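Side-chain contacts in peptide ABC transporter, peptide-binding protein (PDB 2D5W), which binds oligopeptides, here a pentapeptide, and probably delivers them to an ABC transporter for uptake, as a solute-binding protein of family 5: residues W124-V129 with L484-I489; F137-E142 with I153-P158; G339-F344 with P546-A551; A357-L362 with A565-G570. All blocks are in the same frame, centred on the assembly; numbering follows the deposited sequence.

Interaction 1 of 4, residues W124-V129 with L484-I489; sequences WERVNV and LNTGAI
The flat guanidinium of R126 lies beyond the point where this residue meets T486: it makes a cation-pi contact with Y145, its NE forms a salt bridge with D122 and its NH2 one with D148. T486 touches the aliphatic part of the arginine instead, its methyl CG2 lying 4.0 Å from R126 CB and 4.1 Å from R126 CD. The arginine chain is extended from CG to NE, which carries the charge past the threonine to its carboxylate partners. On the helix's last turn E125 adds a second patch, with E125 CB 3.9 Å from T486 CB; E125 CG, anti to the carbonyl carbon (chi1 -74°), comes 4.5 Å from A488 CB. T486 OG1 is bonded to D122, the same carboxylate that holds R126 NE, so one aspartate ties both sides of the contact together. The same hydroxyl also accepts a weak bond from A488 N (3.4 Å). The loop 484-489 thus packs on the junction where helix 121-126 gives way to strand 127-131, and it is shaped by a G1 beta bulge, G487 and A488 both facing N483, with G487 at the positive phi (77°) usual for the glycine of that motif.

Interaction 2 of 4, residues F137-E142 with I153-P158; sequences FTLIFE and INTYAP
In the four-stranded antiparallel sheet, strand 136-141 turns F137 and L139 to one face, and the irregular segment 153-158, leading into helix 159-173, lays I153 and T155 over them as part of a buried core. Helix 101-112 lines the same core, with F108 against L139 and Y107 against T155. L139 divides its two methyl groups between the partners. CD1 of L139 meets CG2 of I153 at 3.9 Å, the two side chains passing each other in opposite senses. The other branch, L139 CD2, lies 4.1 Å from T155 OG1 and also abuts the F137 ring, in its plane at the edge, 3.8 Å from F137 CE2. Leucine and phenylalanine, two residues apart on the strand, therefore form one continuous apolar surface under the threonine. T155 has its hydroxyl between its own backbone N and carbonyl carbon (chi1 56°), a rotation that points the oxygen rather than the methyl at this surface. The oxygen is buried here and has no hydrogen-bonding partner in the model; its neighbours across the contact are carbons, with F137 CE2 approaching T155 OG1 obliquely at 4.0 Å.

Interaction 3 of 4, residues G339-F344 with P546-A551; sequences GLVKAF and PLYFRA
Apolar packing joins L340 and V341, neighbours on helix 337-345, to the single side chain of Y548. The valine works at the root of the tyrosine: V341 CG1 lies 4.0 Å from Y548 CB, and the two side chains run past each other in opposite directions. In Y548, CG between the backbone N and the carbonyl carbon (chi1 52°) turns the ring toward L340. The leucine takes the ring further out, where L340 CD1 comes within 4.3 Å of Y548 CE1. Both methyl groups reach the tyrosine ring obliquely.

Ring contacts carry the packing along the helix. L340 uses its other branch inside its own helix, where CD2 sits over the centre of the F344 ring, 3.0 Å above its plane, a tight contact between residues one turn apart. Further along, F344 makes a cation-pi contact with R420, and the Y548 ring meets that of F345 with the planes about 55° apart.

Backbone bonding sets the stage on both sides. L547 and Y548 form a classic beta bulge, both facing E304 of strand 293-308, within the mixed sheet that helix 337-345 covers here. On the helical side F344 N donates to L340 O at 2.8 Å, and A343 N to G339 O at 3.0 Å. Strand and helix are also linked by P546 O, which accepts from R337.

Interaction 4 of 4, residues A357-L362 with A565-G570; sequences APVNPL and ASAYSG
A type I beta turn from A357 to N360, closed by N360 N donating to A357 O at 2.9 Å, presents V359 and N360 to A567 and Y568 in the irregular segment 565-570. V359 uses both branches. CG1 of V359 touches A567 CB at 4.4 Å, while CG2 leans obliquely on the end of the tyrosine ring, 3.9 Å from Y568 CZ and nearer still, at 3.4 Å, to the phenol oxygen Y568 OH. That oxygen is also met from the asparagine's side, N360 CB lying 3.5 Å away, so two neighbouring side chains of the turn hold the end of the phenol. The N360 amide and the tyrosine ring stand almost perpendicular, their planes 86° apart. One water completes the polar side of the contact: it accepts from N360 ND2 and is hydrogen-bonded to Y568 OH at 2.7 Å, bridging the two groups.

The other end of the amide serves the backbone. N360 OD1 accepts from L362 N at 2.9 Å, an Asx turn directly following the beta turn; the bond is nearly straight (165° at the hydrogen), with the donor tilted 19° from the carbonyl plane. With CG anti to the backbone N, the N360 amide sits beside its own carbonyl carbon, and its rotation about chi2 turns OD1 to L362 N and ND2 to the water. The two loops meet against strand 293-308, whose A301 touches V359 and Y568. In segment 565-570 S566 N donates to S569 OG.

Interactions 1 and 2 belong together, centres 14 Å apart: strands 127-131 and 136-141 are antiparallel neighbours in one sheet, paired through N128 O with I140 N and R126 O with E142 N. Interactions 3 and 4, with centres 18 Å apart, also touch, F549 of strand 544-557 packing on A357 and P358. Interactions 1 and 3, centres 36 Å apart, lie on opposite sides of the chain's centre; interactions 2 and 4 approach to about 8 Å between nearest atoms without touching. Along the chain interaction 2 is nested within interaction 1, whereas interactions 1, 3 and 4 cross one another. Loop 484-489 thus returns to the junction of helix 121-126 with strand 127-131, at the border of the four-stranded sheet.

Interaction 1 of 4, residues W124-V129 with L484-I489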
loop_
_atom_site.group_PDB
_atom_site.type_symbol
_atom_site.label_atom_id
_atom_site.label_comp_id
_atom_site.label_asym_id
_atom_site.label_seq_id
_atom_site.Cartn_x
_atom_site.Cartn_y
_atom_site.Cartn_z
ATOM N N TRP A 124 -14.323 2.391 9.259
ATOM C CA TRP A 124 -15.591 1.690 9.271
ATOM C C TRP A 124 -16.459 1.904 10.498
ATOM O O TRP A 124 -17.632 1.540 10.505
ATOM C CB TRP A 124 -15.347 0.208 8.983
ATOM C CG TRP A 124 -15.018 0.031 7.533
ATOM C CD1 TRP A 124 -13.794 -0.226 6.981
ATOM C CD2 TRP A 124 -15.917 0.234 6.440
ATOM N NE1 TRP A 124 -13.880 -0.188 5.607
ATOM C CE2 TRP A 124 -15.174 0.092 5.250
ATOM C CE3 TRP A 124 -17.286 0.528 6.355
ATOM C CZ2 TRP A 124 -15.755 0.236 3.983
ATOM C CZ3 TRP A 124 -17.862 0.671 5.099
ATOM C CH2 TRP A 124 -17.096 0.525 3.930
ATOM N N GLU A 125 -15.893 2.521 11.528
ATOM C CA GLU A 125 -16.657 2.812 12.732
ATOM C C GLU A 125 -17.273 4.205 12.658
ATOM O O GLU A 125 -18.397 4.415 13.114
ATOM C CB GLU A 125 -15.760 2.729 13.971
ATOM C CG GLU A 125 -15.399 1.318 14.387
ATOM C CD GLU A 125 -16.586 0.557 14.949
ATOM O OE1 GLU A 125 -16.457 -0.665 15.167
ATOM O OE2 GLU A 125 -17.644 1.182 15.180
ATOM N N ARG A 126 -16.557 5.150 12.057
ATOM C CA ARG A 126 -17.036 6.530 12.004
ATOM C C ARG A 126 -17.604 7.040 10.682
ATOM O O ARG A 126 -18.039 8.185 10.605
ATOM C CB ARG A 126 -15.912 7.463 12.463
ATOM C CG ARG A 126 -14.763 7.522 11.490
ATOM C CD ARG A 126 -13.518 8.201 12.056
ATOM N NE ARG A 126 -12.511 8.245 11.003
ATOM C CZ ARG A 126 -12.510 9.137 10.019
ATOM N NH1 ARG A 126 -11.577 9.092 9.080
ATOM N NH2 ARG A 126 -13.416 10.105 10.001
ATOM N N VAL A 127 -17.610 6.215 9.642
ATOM C CA VAL A 127 -18.141 6.665 8.362
ATOM C C VAL A 127 -19.430 5.938 8.007
ATOM O O VAL A 127 -19.544 4.726 8.182
ATOM C CB VAL A 127 -17.112 6.471 7.226
ATOM C CG1 VAL A 127 -17.658 7.035 5.918
ATOM C CG2 VAL A 127 -15.805 7.159 7.594
ATOM N N ASN A 128 -20.404 6.698 7.520
ATOM C CA ASN A 128 -21.692 6.150 7.129
ATOM C C ASN A 128 -22.141 6.820 5.842
ATOM O O ASN A 128 -21.509 7.763 5.368
ATOM C CB ASN A 128 -22.726 6.385 8.235
ATOM C CG ASN A 128 -22.555 5.430 9.399
ATOM O OD1 ASN A 128 -22.836 4.237 9.280
ATOM N ND2 ASN A 128 -22.085 5.947 10.528
ATOM N N VAL A 129 -23.230 6.326 5.270
ATOM C CA VAL A 129 -23.743 6.891 4.033
ATOM C C VAL A 129 -25.251 7.086 4.099
ATOM O O VAL A 129 -25.961 6.332 4.769
ATOM C CB VAL A 129 -23.395 5.984 2.815
ATOM C CG1 VAL A 129 -24.136 4.656 2.913
ATOM C CG2 VAL A 129 -23.743 6.694 1.517
ATOM N N LEU A 484 -8.202 5.948 19.745
ATOM C CA LEU A 484 -9.028 6.347 20.879
ATOM C C LEU A 484 -10.344 7.039 20.548
ATOM O O LEU A 484 -11.222 7.149 21.404
ATOM C CB LEU A 484 -8.209 7.227 21.828
ATOM C CG LEU A 484 -6.902 6.599 22.319
ATOM C CD1 LEU A 484 -6.253 7.519 23.340
ATOM C CD2 LEU A 484 -7.175 5.234 22.933
ATOM N N ASN A 485 -10.494 7.501 19.314
ATOM C CA ASN A 485 -11.726 8.176 18.929
ATOM C C ASN A 485 -12.839 7.193 18.616
ATOM O O ASN A 485 -14.015 7.494 18.813
ATOM C CB ASN A 485 -11.488 9.061 17.708
ATOM C CG ASN A 485 -10.325 9.994 17.896
ATOM O OD1 ASN A 485 -10.161 10.587 18.961
ATOM N ND2 ASN A 485 -9.511 10.142 16.861
ATOM N N THR A 486 -12.463 6.015 18.133
ATOM C CA THR A 486 -13.433 4.993 17.760
ATOM C C THR A 486 -13.301 3.711 18.566
ATOM O O THR A 486 -14.198 2.869 18.547
ATOM C CB THR A 486 -13.284 4.624 16.275
ATOM O OG1 THR A 486 -11.924 4.244 16.020
ATOM C CG2 THR A 486 -13.656 5.804 15.388
ATOM N N GLY A 487 -12.181 3.563 19.265
ATOM C CA GLY A 487 -11.948 2.362 20.044
ATOM C C GLY A 487 -11.537 1.187 19.169
ATOM O O GLY A 487 -11.440 0.056 19.642
ATOM N N ALA A 488 -11.287 1.454 17.892
ATOM C CA ALA A 488 -10.896 0.405 16.954
ATOM C C ALA A 488 -9.458 -0.065 17.161
ATOM O O ALA A 488 -8.524 0.741 17.141
ATOM C CB ALA A 488 -11.076 0.897 15.525
ATOM N N ILE A 489 -9.288 -1.368 17.362
ATOM C CA ILE A 489 -7.966 -1.959 17.550
ATOM C C ILE A 489 -7.365 -2.195 16.168
ATOM O O ILE A 489 -8.009 -2.771 15.288
ATOM C CB ILE A 489 -8.062 -3.273 18.346
ATOM C CG1 ILE A 489 -8.526 -2.961 19.773
ATOM C CG2 ILE A 489 -6.716 -3.983 18.363
ATOM C CD1 ILE A 489 -8.669 -4.171 20.667
#

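Interaction 2 of 4, residues F137-E142 with I153-P158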
loop_
_atom_site.group_PDB
_atom_site.type_symbol
_atom_site.label_atom_id
_atom_site.label_comp_id
_atom_site.label_asym_id
_atom_site.label_seq_id
_atom_site.Cartn_x
_atom_site.Cartn_y
_atom_site.Cartn_z
ATOM N N PHE A 137 -25.833 10.736 -3.116
ATOM C CA PHE A 137 -25.591 10.188 -1.791
ATOM C C PHE A 137 -24.700 11.123 -0.989
ATOM O O PHE A 137 -24.053 12.016 -1.543
ATOM C CB PHE A 137 -24.978 8.779 -1.848
ATOM C CG PHE A 137 -23.582 8.722 -2.413
ATOM C CD1 PHE A 137 -23.364 8.734 -3.790
ATOM C CD2 PHE A 137 -22.487 8.597 -1.565
ATOM C CE1 PHE A 137 -22.074 8.613 -4.306
ATOM C CE2 PHE A 137 -21.197 8.477 -2.070
ATOM C CZ PHE A 137 -20.990 8.483 -3.442
ATOM N N THR A 138 -24.682 10.914 0.321
ATOM C CA THR A 138 -23.887 11.737 1.214
ATOM C C THR A 138 -23.049 10.862 2.127
ATOM O O THR A 138 -23.563 9.941 2.760
ATOM C CB THR A 138 -24.791 12.629 2.092
ATOM O OG1 THR A 138 -25.590 13.469 1.251
ATOM C CG2 THR A 138 -23.958 13.499 3.020
ATOM N N LEU A 139 -21.752 11.139 2.174
ATOM C CA LEU A 139 -20.862 10.399 3.056
ATOM C C LEU A 139 -20.815 11.203 4.352
ATOM O O LEU A 139 -20.679 12.430 4.326
ATOM C CB LEU A 139 -19.465 10.282 2.442
ATOM C CG LEU A 139 -19.387 9.437 1.165
ATOM C CD1 LEU A 139 -17.979 9.498 0.599
ATOM C CD2 LEU A 139 -19.780 7.997 1.467
ATOM N N ILE A 140 -20.945 10.511 5.477
ATOM C CA ILE A 140 -20.950 11.153 6.783
ATOM C C ILE A 140 -19.796 10.652 7.638
ATOM O O ILE A 140 -19.701 9.460 7.927
ATOM C CB ILE A 140 -22.274 10.862 7.523
ATOM C CG1 ILE A 140 -23.461 11.255 6.639
ATOM C CG2 ILE A 140 -22.316 11.626 8.842
ATOM C CD1 ILE A 140 -24.801 10.757 7.152
ATOM N N PHE A 141 -18.921 11.570 8.038
ATOM C CA PHE A 141 -17.773 11.229 8.871
ATOM C C PHE A 141 -17.959 11.866 10.242
ATOM O O PHE A 141 -18.051 13.089 10.356
ATOM C CB PHE A 141 -16.469 11.758 8.263
ATOM C CG PHE A 141 -16.270 11.408 6.812
ATOM C CD1 PHE A 141 -16.986 12.067 5.818
ATOM C CD2 PHE A 141 -15.350 10.435 6.439
ATOM C CE1 PHE A 141 -16.787 11.766 4.471
ATOM C CE2 PHE A 141 -15.143 10.124 5.093
ATOM C CZ PHE A 141 -15.863 10.791 4.110
ATOM N N GLU A 142 -18.012 11.043 11.282
ATOM C CA GLU A 142 -18.177 11.561 12.634
ATOM C C GLU A 142 -17.532 10.634 13.662
ATOM O O GLU A 142 -17.971 9.500 13.848
ATOM C CB GLU A 142 -19.662 11.738 12.960
ATOM C CG GLU A 142 -19.904 12.380 14.320
ATOM C CD GLU A 142 -21.372 12.544 14.648
ATOM O OE1 GLU A 142 -22.077 13.246 13.895
ATOM O OE2 GLU A 142 -21.819 11.972 15.665
ATOM N N ILE A 153 -11.883 9.081 -3.931
ATOM C CA ILE A 153 -13.057 8.630 -3.198
ATOM C C ILE A 153 -13.684 7.566 -4.079
ATOM O O ILE A 153 -14.175 7.858 -5.170
ATOM C CB ILE A 153 -14.085 9.762 -2.980
ATOM C CG1 ILE A 153 -13.450 10.903 -2.181
ATOM C CG2 ILE A 153 -15.314 9.218 -2.255
ATOM C CD1 ILE A 153 -12.969 10.503 -0.805
ATOM N N ASN A 154 -13.633 6.327 -3.612
ATOM C CA ASN A 154 -14.185 5.202 -4.339
ATOM C C ASN A 154 -14.877 4.337 -3.304
ATOM O O ASN A 154 -14.240 3.537 -2.617
ATOM C CB ASN A 154 -13.063 4.423 -5.033
ATOM C CG ASN A 154 -13.584 3.289 -5.894
ATOM O OD1 ASN A 154 -12.854 2.732 -6.715
ATOM N ND2 ASN A 154 -14.849 2.933 -5.705
ATOM N N THR A 155 -16.180 4.535 -3.166
ATOM C CA THR A 155 -16.960 3.775 -2.204
ATOM C C THR A 155 -18.146 3.083 -2.869
ATOM O O THR A 155 -19.299 3.409 -2.598
ATOM C CB THR A 155 -17.476 4.686 -1.068
ATOM O OG1 THR A 155 -18.230 5.766 -1.630
ATOM C CG2 THR A 155 -16.311 5.252 -0.264
ATOM N N TYR A 156 -17.860 2.129 -3.748
ATOM C CA TYR A 156 -18.922 1.388 -4.415
ATOM C C TYR A 156 -18.377 0.090 -4.999
ATOM O O TYR A 156 -17.172 -0.054 -5.217
ATOM C CB TYR A 156 -19.578 2.249 -5.508
ATOM C CG TYR A 156 -18.745 2.457 -6.750
ATOM C CD1 TYR A 156 -19.038 1.775 -7.929
ATOM C CD2 TYR A 156 -17.660 3.331 -6.747
ATOM C CE1 TYR A 156 -18.272 1.959 -9.077
ATOM C CE2 TYR A 156 -16.887 3.520 -7.887
ATOM C CZ TYR A 156 -17.199 2.830 -9.047
ATOM O OH TYR A 156 -16.436 3.005 -10.181
ATOM N N ALA A 157 -19.276 -0.861 -5.224
ATOM C CA ALA A 157 -18.931 -2.166 -5.782
ATOM C C ALA A 157 -20.165 -2.611 -6.564
ATOM O O ALA A 157 -21.273 -2.153 -6.278
ATOM C CB ALA A 157 -18.604 -3.152 -4.663
ATOM N N PRO A 158 -20.001 -3.518 -7.542
ATOM C CA PRO A 158 -21.153 -3.967 -8.339
ATOM C C PRO A 158 -22.162 -4.871 -7.647
ATOM O O PRO A 158 -22.015 -6.094 -7.627
ATOM C CB PRO A 158 -20.496 -4.633 -9.540
ATOM C CG PRO A 158 -19.261 -5.241 -8.938
ATOM C CD PRO A 158 -18.755 -4.164 -7.997
#

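Interaction 3 of 4, residues G339-F344 with P546-A551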
loop_
_atom_site.group_PDB
_atom_site.type_symbol
_atom_site.label_atom_id
_atom_site.label_comp_id
_atom_site.label_asym_id
_atom_site.label_seq_id
_atom_site.Cartn_x
_atom_site.Cartn_y
_atom_site.Cartn_z
ATOM N N GLY A 339 26.069 3.148 5.120
ATOM C CA GLY A 339 26.999 2.520 4.199
ATOM C C GLY A 339 26.251 1.915 3.026
ATOM O O GLY A 339 26.701 1.979 1.882
ATOM N N LEU A 340 25.092 1.331 3.314
ATOM C CA LEU A 340 24.261 0.709 2.293
ATOM C C LEU A 340 23.740 1.720 1.276
ATOM O O LEU A 340 23.899 1.530 0.072
ATOM C CB LEU A 340 23.080 -0.010 2.954
ATOM C CG LEU A 340 22.123 -0.853 2.106
ATOM C CD1 LEU A 340 21.271 0.012 1.188
ATOM C CD2 LEU A 340 22.933 -1.861 1.343
ATOM N N VAL A 341 23.118 2.801 1.740
ATOM C CA VAL A 341 22.578 3.761 0.784
ATOM C C VAL A 341 23.671 4.457 -0.019
ATOM O O VAL A 341 23.459 4.810 -1.178
ATOM C CB VAL A 341 21.646 4.820 1.453
ATOM C CG1 VAL A 341 20.499 4.118 2.172
ATOM C CG2 VAL A 341 22.425 5.711 2.397
ATOM N N LYS A 342 24.843 4.640 0.583
ATOM C CA LYS A 342 25.952 5.267 -0.127
ATOM C C LYS A 342 26.423 4.346 -1.252
ATOM O O LYS A 342 26.511 4.752 -2.410
ATOM C CB LYS A 342 27.116 5.536 0.829
ATOM C CG LYS A 342 28.357 6.085 0.137
ATOM C CD LYS A 342 29.491 6.319 1.123
ATOM C CE LYS A 342 30.757 6.775 0.411
ATOM N NZ LYS A 342 31.254 5.750 -0.550
ATOM N N ALA A 343 26.711 3.096 -0.909
ATOM C CA ALA A 343 27.194 2.132 -1.891
ATOM C C ALA A 343 26.158 1.747 -2.943
ATOM O O ALA A 343 26.471 1.659 -4.128
ATOM C CB ALA A 343 27.690 0.878 -1.180
ATOM N N PHE A 344 24.923 1.528 -2.507
ATOM C CA PHE A 344 23.848 1.104 -3.400
ATOM C C PHE A 344 23.184 2.202 -4.221
ATOM O O PHE A 344 22.833 1.980 -5.382
ATOM C CB PHE A 344 22.741 0.411 -2.592
ATOM C CG PHE A 344 23.068 -0.991 -2.141
ATOM C CD1 PHE A 344 24.373 -1.383 -1.859
ATOM C CD2 PHE A 344 22.039 -1.913 -1.949
ATOM C CE1 PHE A 344 24.646 -2.675 -1.391
ATOM C CE2 PHE A 344 22.302 -3.200 -1.483
ATOM C CZ PHE A 344 23.608 -3.581 -1.204
ATOM N N PRO A 546 13.482 1.436 10.581
ATOM C CA PRO A 546 13.431 2.234 9.354
ATOM C C PRO A 546 14.720 2.054 8.562
ATOM O O PRO A 546 15.805 2.042 9.144
ATOM C CB PRO A 546 13.262 3.653 9.884
ATOM C CG PRO A 546 14.088 3.626 11.149
ATOM C CD PRO A 546 13.753 2.279 11.763
ATOM N N LEU A 547 14.608 1.894 7.245
ATOM C CA LEU A 547 15.805 1.732 6.425
ATOM C C LEU A 547 16.074 2.971 5.570
ATOM O O LEU A 547 17.024 3.706 5.833
ATOM C CB LEU A 547 15.704 0.472 5.552
ATOM C CG LEU A 547 15.671 -0.859 6.320
ATOM C CD1 LEU A 547 15.694 -2.015 5.330
ATOM C CD2 LEU A 547 16.862 -0.955 7.275
ATOM N N TYR A 548 15.246 3.216 4.558
ATOM C CA TYR A 548 15.431 4.388 3.708
ATOM C C TYR A 548 14.155 4.788 2.979
ATOM O O TYR A 548 13.224 3.992 2.852
ATOM C CB TYR A 548 16.566 4.158 2.691
ATOM C CG TYR A 548 16.464 2.895 1.857
ATOM C CD1 TYR A 548 17.055 1.699 2.278
ATOM C CD2 TYR A 548 15.797 2.900 0.633
ATOM C CE1 TYR A 548 16.982 0.544 1.491
ATOM C CE2 TYR A 548 15.718 1.754 -0.153
ATOM C CZ TYR A 548 16.310 0.584 0.277
ATOM O OH TYR A 548 16.227 -0.538 -0.518
ATOM N N PHE A 549 14.112 6.037 2.521
ATOM C CA PHE A 549 12.964 6.554 1.779
ATOM C C PHE A 549 13.287 6.412 0.297
ATOM O O PHE A 549 14.375 6.771 -0.151
ATOM C CB PHE A 549 12.705 8.022 2.127
ATOM C CG PHE A 549 12.295 8.244 3.558
ATOM C CD1 PHE A 549 11.136 7.665 4.062
ATOM C CD2 PHE A 549 13.061 9.048 4.394
ATOM C CE1 PHE A 549 10.747 7.886 5.385
ATOM C CE2 PHE A 549 12.679 9.274 5.713
ATOM C CZ PHE A 549 11.522 8.694 6.207
ATOM N N ARG A 550 12.327 5.899 -0.461
ATOM C CA ARG A 550 12.517 5.641 -1.882
ATOM C C ARG A 550 11.870 6.597 -2.864
ATOM O O ARG A 550 10.939 7.329 -2.534
ATOM C CB ARG A 550 12.016 4.229 -2.199
ATOM C CG ARG A 550 12.818 3.138 -1.529
ATOM C CD ARG A 550 12.134 1.784 -1.600
ATOM N NE ARG A 550 11.818 1.380 -2.966
ATOM C CZ ARG A 550 11.308 0.197 -3.280
ATOM N NH1 ARG A 550 11.045 -0.103 -4.546
ATOM N NH2 ARG A 550 11.060 -0.691 -2.323
ATOM N N ALA A 551 12.400 6.566 -4.081
ATOM C CA ALA A 551 11.886 7.330 -5.211
ATOM C C ALA A 551 11.710 6.251 -6.276
ATOM O O ALA A 551 12.583 5.394 -6.444
ATOM C CB ALA A 551 12.893 8.374 -5.674
#

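Interaction 4 of 4, residues A357-L362 with A565-G570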
loop_
_atom_site.group_PDB
_atom_site.type_symbol
_atom_site.label_atom_id
_atom_site.label_comp_id
_atom_site.label_asym_id
_atom_site.label_seq_id
_atom_site.Cartn_x
_atom_site.Cartn_y
_atom_site.Cartn_z
ATOM N N ALA A 357 7.565 9.818 5.276
ATOM C CA ALA A 357 8.514 10.336 4.294
ATOM C C ALA A 357 8.531 11.860 4.227
ATOM O O ALA A 357 7.522 12.516 4.494
ATOM C CB ALA A 357 8.200 9.756 2.915
ATOM N N PRO A 358 9.685 12.442 3.863
ATOM C CA PRO A 358 9.845 13.896 3.758
ATOM C C PRO A 358 8.825 14.606 2.865
ATOM O O PRO A 358 8.528 15.781 3.085
ATOM C CB PRO A 358 11.272 14.047 3.239
ATOM C CG PRO A 358 11.972 12.893 3.884
ATOM C CD PRO A 358 10.983 11.762 3.697
ATOM N N VAL A 359 8.292 13.913 1.861
ATOM C CA VAL A 359 7.304 14.538 0.981
ATOM C C VAL A 359 6.056 14.944 1.759
ATOM O O VAL A 359 5.290 15.794 1.309
ATOM C CB VAL A 359 6.888 13.614 -0.193
ATOM C CG1 VAL A 359 8.067 13.399 -1.130
ATOM C CG2 VAL A 359 6.371 12.292 0.331
ATOM N N ASN A 360 5.848 14.333 2.922
ATOM C CA ASN A 360 4.706 14.679 3.764
ATOM C C ASN A 360 5.208 15.692 4.801
ATOM O O ASN A 360 6.167 15.423 5.518
ATOM C CB ASN A 360 4.162 13.438 4.477
ATOM C CG ASN A 360 2.858 13.711 5.200
ATOM O OD1 ASN A 360 2.738 14.690 5.938
ATOM N ND2 ASN A 360 1.874 12.846 4.998
ATOM N N PRO A 361 4.566 16.871 4.893
ATOM C CA PRO A 361 5.000 17.886 5.862
ATOM C C PRO A 361 5.020 17.446 7.327
ATOM O O PRO A 361 5.604 18.128 8.170
ATOM C CB PRO A 361 4.036 19.046 5.610
ATOM C CG PRO A 361 2.809 18.369 5.104
ATOM C CD PRO A 361 3.368 17.323 4.164
ATOM N N LEU A 362 4.388 16.318 7.633
ATOM C CA LEU A 362 4.375 15.815 9.004
ATOM C C LEU A 362 5.723 15.199 9.397
ATOM O O LEU A 362 5.981 14.965 10.574
ATOM C CB LEU A 362 3.265 14.773 9.176
ATOM C CG LEU A 362 1.835 15.296 9.007
ATOM C CD1 LEU A 362 0.867 14.122 9.009
ATOM C CD2 LEU A 362 1.502 16.278 10.127
ATOM N N ALA A 565 3.415 10.242 -13.177
ATOM C CA ALA A 565 3.205 9.999 -11.761
ATOM C C ALA A 565 3.810 11.137 -10.947
ATOM O O ALA A 565 4.679 11.868 -11.425
ATOM C CB ALA A 565 3.846 8.671 -11.357
ATOM N N SER A 566 3.332 11.289 -9.719
ATOM C CA SER A 566 3.845 12.308 -8.815
ATOM C C SER A 566 3.878 11.657 -7.440
ATOM O O SER A 566 3.509 10.495 -7.296
ATOM C CB SER A 566 2.932 13.535 -8.794
ATOM O OG SER A 566 1.682 13.220 -8.209
ATOM N N ALA A 567 4.315 12.400 -6.433
ATOM C CA ALA A 567 4.395 11.853 -5.084
ATOM C C ALA A 567 3.091 11.213 -4.614
ATOM O O ALA A 567 3.105 10.160 -3.976
ATOM C CB ALA A 567 4.817 12.941 -4.108
ATOM N N TYR A 568 1.966 11.840 -4.944
ATOM C CA TYR A 568 0.674 11.328 -4.512
ATOM C C TYR A 568 -0.390 11.170 -5.600
ATOM O O TYR A 568 -1.577 11.074 -5.293
ATOM C CB TYR A 568 0.132 12.207 -3.379
ATOM C CG TYR A 568 0.967 12.158 -2.116
ATOM C CD1 TYR A 568 1.749 13.243 -1.728
ATOM C CD2 TYR A 568 0.952 11.029 -1.295
ATOM C CE1 TYR A 568 2.492 13.211 -0.546
ATOM C CE2 TYR A 568 1.691 10.984 -0.111
ATOM C CZ TYR A 568 2.455 12.080 0.257
ATOM O OH TYR A 568 3.160 12.061 1.441
ATOM N N SER A 569 0.020 11.134 -6.865
ATOM C CA SER A 569 -0.950 10.968 -7.946
ATOM C C SER A 569 -1.727 9.672 -7.722
ATOM O O SER A 569 -1.144 8.637 -7.388
ATOM C CB SER A 569 -0.243 10.935 -9.305
ATOM O OG SER A 569 0.730 9.907 -9.371
ATOM N N GLY A 570 -3.043 9.732 -7.902
ATOM C CA GLY A 570 -3.873 8.559 -7.686
ATOM C C GLY A 570 -3.925 8.197 -6.212
ATOM O O GLY A 570 -4.347 7.101 -5.842
HETATM O O HOH W 1 2.114 10.481 3.346
#